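Local structure of cytochrome c, 1 heme-binding site (Geobacter sulfurreducens, 4RLR) at residues A[48-51]-A[52-55]. The protein probably carries electrons through a single covalently attached heme and is considered essential for accepting electrons from an electrode. Sequence-based numbering, arbitrary orientation.
With HEM (protoporphyrin IX containing Fe), chain B.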
ATOM      1  N   MET A  48      -4.625   6.765  -3.501  1.00 17.85           N
ATOM      2  CA  MET A  48      -3.671   6.523  -2.422  1.00 19.28           C
ATOM      3  C   MET A  48      -2.521   7.546  -2.460  1.00 17.46           C
ATOM      4  O   MET A  48      -1.477   7.333  -1.882  1.00 19.18           O
ATOM      5  CB  MET A  48      -3.081   5.118  -2.559  1.00 18.33           C
ATOM      6  CG  MET A  48      -4.028   4.027  -2.280  1.00 19.38           C
ATOM      7  SD  MET A  48      -3.220   2.433  -2.375  1.00 20.03           S
ATOM      8  CE  MET A  48      -4.657   1.422  -2.573  1.00 21.40           C
ATOM      9  N   ASP A  49      -2.720   8.647  -3.163  1.00 20.38           N
ATOM     10  CA  ASP A  49      -1.608   9.569  -3.469  1.00 20.91           C
ATOM     11  C   ASP A  49      -1.410  10.709  -2.461  1.00 21.02           C
ATOM     12  O   ASP A  49      -0.758  11.702  -2.757  1.00 22.50           O
ATOM     13  CB  ASP A  49      -1.738  10.130  -4.894  1.00 23.37           C
ATOM     14  CG  ASP A  49      -2.943  11.026  -5.073  1.00 18.49           C
ATOM     15  OD1 ASP A  49      -3.714  11.224  -4.122  1.00 20.10           O
ATOM     16  OD2 ASP A  49      -3.110  11.563  -6.164  1.00 23.22           O
ATOM     17  N   THR A  50      -1.996  10.566  -1.285  1.00 18.04           N
ATOM     18  CA  THR A  50      -1.711  11.429  -0.157  1.00 19.88           C
ATOM     19  C   THR A  50      -1.407  10.532   1.029  1.00 18.35           C
ATOM     20  O   THR A  50      -1.734   9.342   1.004  1.00 17.16           O
ATOM     21  CB  THR A  50      -2.904  12.373   0.223  1.00 21.99           C
ATOM     22  OG1 THR A  50      -3.879  11.661   1.009  1.00 19.50           O
ATOM     23  CG2 THR A  50      -3.557  13.024  -1.046  1.00 20.33           C
ATOM     24  N   TYR A  51      -0.753  11.078   2.048  1.00 15.35           N
ATOM     25  CA  TYR A  51      -0.425  10.297   3.242  1.00 17.00           C
ATOM     26  C   TYR A  51      -1.686   9.738   3.924  1.00 17.05           C
ATOM     27  O   TYR A  51      -1.760   8.548   4.198  1.00 14.88           O
ATOM     28  CB  TYR A  51       0.366  11.174   4.198  1.00 20.70           C
ATOM     29  CG  TYR A  51       0.608  10.598   5.564  1.00 18.90           C
ATOM     30  CD1 TYR A  51       1.629   9.683   5.780  1.00 19.81           C
ATOM     31  CD2 TYR A  51      -0.162  10.984   6.652  1.00 19.86           C
ATOM     32  CE1 TYR A  51       1.866   9.167   7.035  1.00 17.44           C
ATOM     33  CE2 TYR A  51       0.084  10.454   7.939  1.00 18.51           C
ATOM     34  CZ  TYR A  51       1.112   9.555   8.103  1.00 18.76           C
ATOM     35  OH  TYR A  51       1.375   9.013   9.354  1.00 21.64           O
ATOM     36  N   SER A  52      -2.704  10.569   4.168  1.00 18.01           N
ATOM     37  CA  SER A  52      -3.947  10.039   4.800  1.00 16.45           C
ATOM     38  C   SER A  52      -4.629   8.997   3.917  1.00 16.48           C
ATOM     39  O   SER A  52      -5.206   8.039   4.407  1.00 19.52           O
ATOM     40  CB  SER A  52      -4.935  11.148   5.152  1.00 17.16           C
ATOM     41  OG  SER A  52      -4.382  11.982   6.136  1.00 19.45           O
ATOM     42  N   HIS A  53      -4.532   9.153   2.602  1.00 17.25           N
ATOM     43  CA  HIS A  53      -5.176   8.188   1.728  1.00 16.81           C
ATOM     44  C   HIS A  53      -4.450   6.862   1.734  1.00 18.19           C
ATOM     45  O   HIS A  53      -5.110   5.821   1.658  1.00 17.45           O
ATOM     46  CB  HIS A  53      -5.369   8.732   0.310  1.00 19.30           C
ATOM     47  CG  HIS A  53      -6.537   9.660   0.182  1.00 18.84           C
ATOM     48  ND1 HIS A  53      -6.434  11.031   0.357  1.00 18.46           N
ATOM     49  CD2 HIS A  53      -7.850   9.410  -0.049  1.00 20.09           C
ATOM     50  CE1 HIS A  53      -7.623  11.581   0.203  1.00 18.22           C
ATOM     51  NE2 HIS A  53      -8.496  10.621  -0.054  1.00 19.05           N
ATOM     52  N   LEU A  54      -3.126   6.883   1.934  1.00 14.81           N
ATOM     53  CA  LEU A  54      -2.336   5.645   1.937  1.00 17.22           C
ATOM     54  C   LEU A  54      -2.404   4.863   3.255  1.00 20.28           C
ATOM     55  O   LEU A  54      -2.577   3.633   3.229  1.00 18.69           O
ATOM     56  CB  LEU A  54      -0.875   5.930   1.569  1.00 17.87           C
ATOM     57  CG  LEU A  54       0.043   4.708   1.358  1.00 14.80           C
ATOM     58  CD1 LEU A  54      -0.365   3.774   0.206  1.00 17.26           C
ATOM     59  CD2 LEU A  54       1.432   5.239   1.148  1.00 20.36           C
ATOM     60  N   ILE A  55      -2.287   5.561   4.384  1.00 19.10           N
ATOM     61  CA  ILE A  55      -2.349   4.892   5.696  1.00 18.29           C
ATOM     62  C   ILE A  55      -3.703   4.212   6.012  1.00 20.75           C
ATOM     63  O   ILE A  55      -3.770   3.345   6.902  1.00 21.16           O
ATOM     64  CB  ILE A  55      -1.914   5.822   6.824  1.00 18.28           C
ATOM     65  CG1 ILE A  55      -2.975   6.887   7.120  1.00 18.20           C
ATOM     66  CG2 ILE A  55      -0.539   6.447   6.490  1.00 18.71           C
ATOM     67  CD1 ILE A  55      -2.775   7.571   8.441  1.00 19.20           C
TER
HETATM   68  CHA HEM B 201      -5.474  -2.256  -5.666  1.00 20.02           C
HETATM   69  CHB HEM B 201      -1.348  -0.654  -3.728  1.00 16.52           C
HETATM   70  CHC HEM B 201       0.245   0.050  -8.222  1.00 19.56           C
HETATM   71  CHD HEM B 201      -4.031  -0.960 -10.117  1.00 18.80           C
HETATM   72  C1A HEM B 201      -4.455  -1.962  -4.782  1.00 18.97           C
HETATM   73  C2A HEM B 201      -4.510  -2.236  -3.373  1.00 17.72           C
HETATM   74  C3A HEM B 201      -3.375  -1.797  -2.826  1.00 19.71           C
HETATM   75  C4A HEM B 201      -2.569  -1.236  -3.875  1.00 17.63           C
HETATM   76  CMA HEM B 201      -2.973  -1.840  -1.346  1.00 20.25           C
HETATM   77  CAA HEM B 201      -5.694  -2.924  -2.675  1.00 20.91           C
HETATM   78  CBA HEM B 201      -6.757  -1.953  -2.164  1.00 19.09           C
HETATM   79  CGA HEM B 201      -7.763  -2.770  -1.367  1.00 22.62           C
HETATM   80  O1A HEM B 201      -7.529  -3.093  -0.185  1.00 21.30           O
HETATM   81  O2A HEM B 201      -8.810  -3.113  -1.931  1.00 20.02           O
HETATM   82  C1B HEM B 201      -0.559  -0.311  -4.799  1.00 18.17           C
HETATM   83  C2B HEM B 201       0.791   0.138  -4.699  1.00 16.63           C
HETATM   84  C3B HEM B 201       1.247   0.327  -5.936  1.00 17.85           C
HETATM   85  C4B HEM B 201       0.181  -0.011  -6.847  1.00 20.09           C
HETATM   86  CMB HEM B 201       1.457   0.358  -3.343  1.00 17.28           C
HETATM   87  CAB HEM B 201       2.640   0.781  -6.380  1.00 19.30           C
HETATM   88  CBB HEM B 201       3.701   0.138  -5.827  1.00 19.36           C
HETATM   89  C1C HEM B 201      -0.784  -0.122  -9.102  1.00 19.68           C
HETATM   90  C2C HEM B 201      -0.664   0.082 -10.525  1.00 19.79           C
HETATM   91  C3C HEM B 201      -1.864  -0.178 -11.071  1.00 20.13           C
HETATM   92  C4C HEM B 201      -2.734  -0.594  -9.990  1.00 18.46           C
HETATM   93  CMC HEM B 201       0.628   0.591 -11.205  1.00 22.76           C
HETATM   94  CAC HEM B 201      -2.314  -0.150 -12.560  1.00 21.53           C
HETATM   95  CBC HEM B 201      -1.465  -0.486 -13.557  1.00 23.42           C
HETATM   96  C1D HEM B 201      -4.824  -1.358  -9.079  1.00 18.99           C
HETATM   97  C2D HEM B 201      -6.214  -1.691  -9.236  1.00 21.22           C
HETATM   98  C3D HEM B 201      -6.680  -2.095  -7.843  1.00 20.58           C
HETATM   99  C4D HEM B 201      -5.510  -1.967  -7.000  1.00 18.00           C
HETATM  100  CMD HEM B 201      -7.027  -1.614 -10.552  1.00 23.50           C
HETATM  101  CAD HEM B 201      -8.084  -2.542  -7.423  1.00 22.38           C
HETATM  102  CBD HEM B 201      -8.342  -3.980  -7.858  1.00 21.53           C
HETATM  103  CGD HEM B 201      -7.514  -4.882  -6.980  1.00 21.33           C
HETATM  104  O1D HEM B 201      -7.743  -4.991  -5.753  1.00 22.87           O
HETATM  105  O2D HEM B 201      -6.595  -5.508  -7.526  1.00 23.80           O
HETATM  106  NA  HEM B 201      -3.246  -1.375  -5.071  1.00 16.00           N
HETATM  107  NB  HEM B 201      -0.901  -0.413  -6.120  1.00 17.07           N
HETATM  108  NC  HEM B 201      -2.058  -0.565  -8.812  1.00 17.77           N
HETATM  109  ND  HEM B 201      -4.438  -1.533  -7.759  1.00 20.18           N
HETATM  110 FE   HEM B 201      -2.602  -0.905  -6.910  1.00 18.04          FE
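Thr50 OG1 meets two groups of His53 at once: it accepts from the backbone N at 3.0 Å, and a second hydrogen bond of 2.7 Å joins it to ring atom ND1, whose proton could sit on either partner. OG1 lies in the imidazole plane at the ring edge, and with NE2 hydrogen-bonded to Glu28 OE2 the ring's rotation is probably fixed. The threonine's chi1 of 81°, which sets OG1 between backbone N and carbonyl carbon, points the hydroxyl at the N-H of His53 in the first turn. Thr50 is the N-cap residue of the short helix 51-55, which follows the loop after helix 36-40, and its bond to His53 N is the capping bond. Inside the turn, Ile55 N reaches Tyr51 O at 3.0 Å in a nearly straight bond (N-H...O 176°), and Leu54 N donates to Thr50 O. On the buried side, Leu54 CD1 packs 4.1 Å from Met48 SD, while the extended Met48 chain carries CE to 3.5 Å from HEM C3A, which links Leu54 of the helix to the heme pocket through Met48; Phe13 and Ile9 of helix 5-16 pack against this pair. A separate packed contact is the CH-pi interaction of Ile55 CG2 over one face of the Tyr51 ring, 3.9 Å from its centroid and 20° off the ring normal. Tyr51 OH is hydrogen-bonded to Val127 O, whereas Ser52 is exposed on the solvent side.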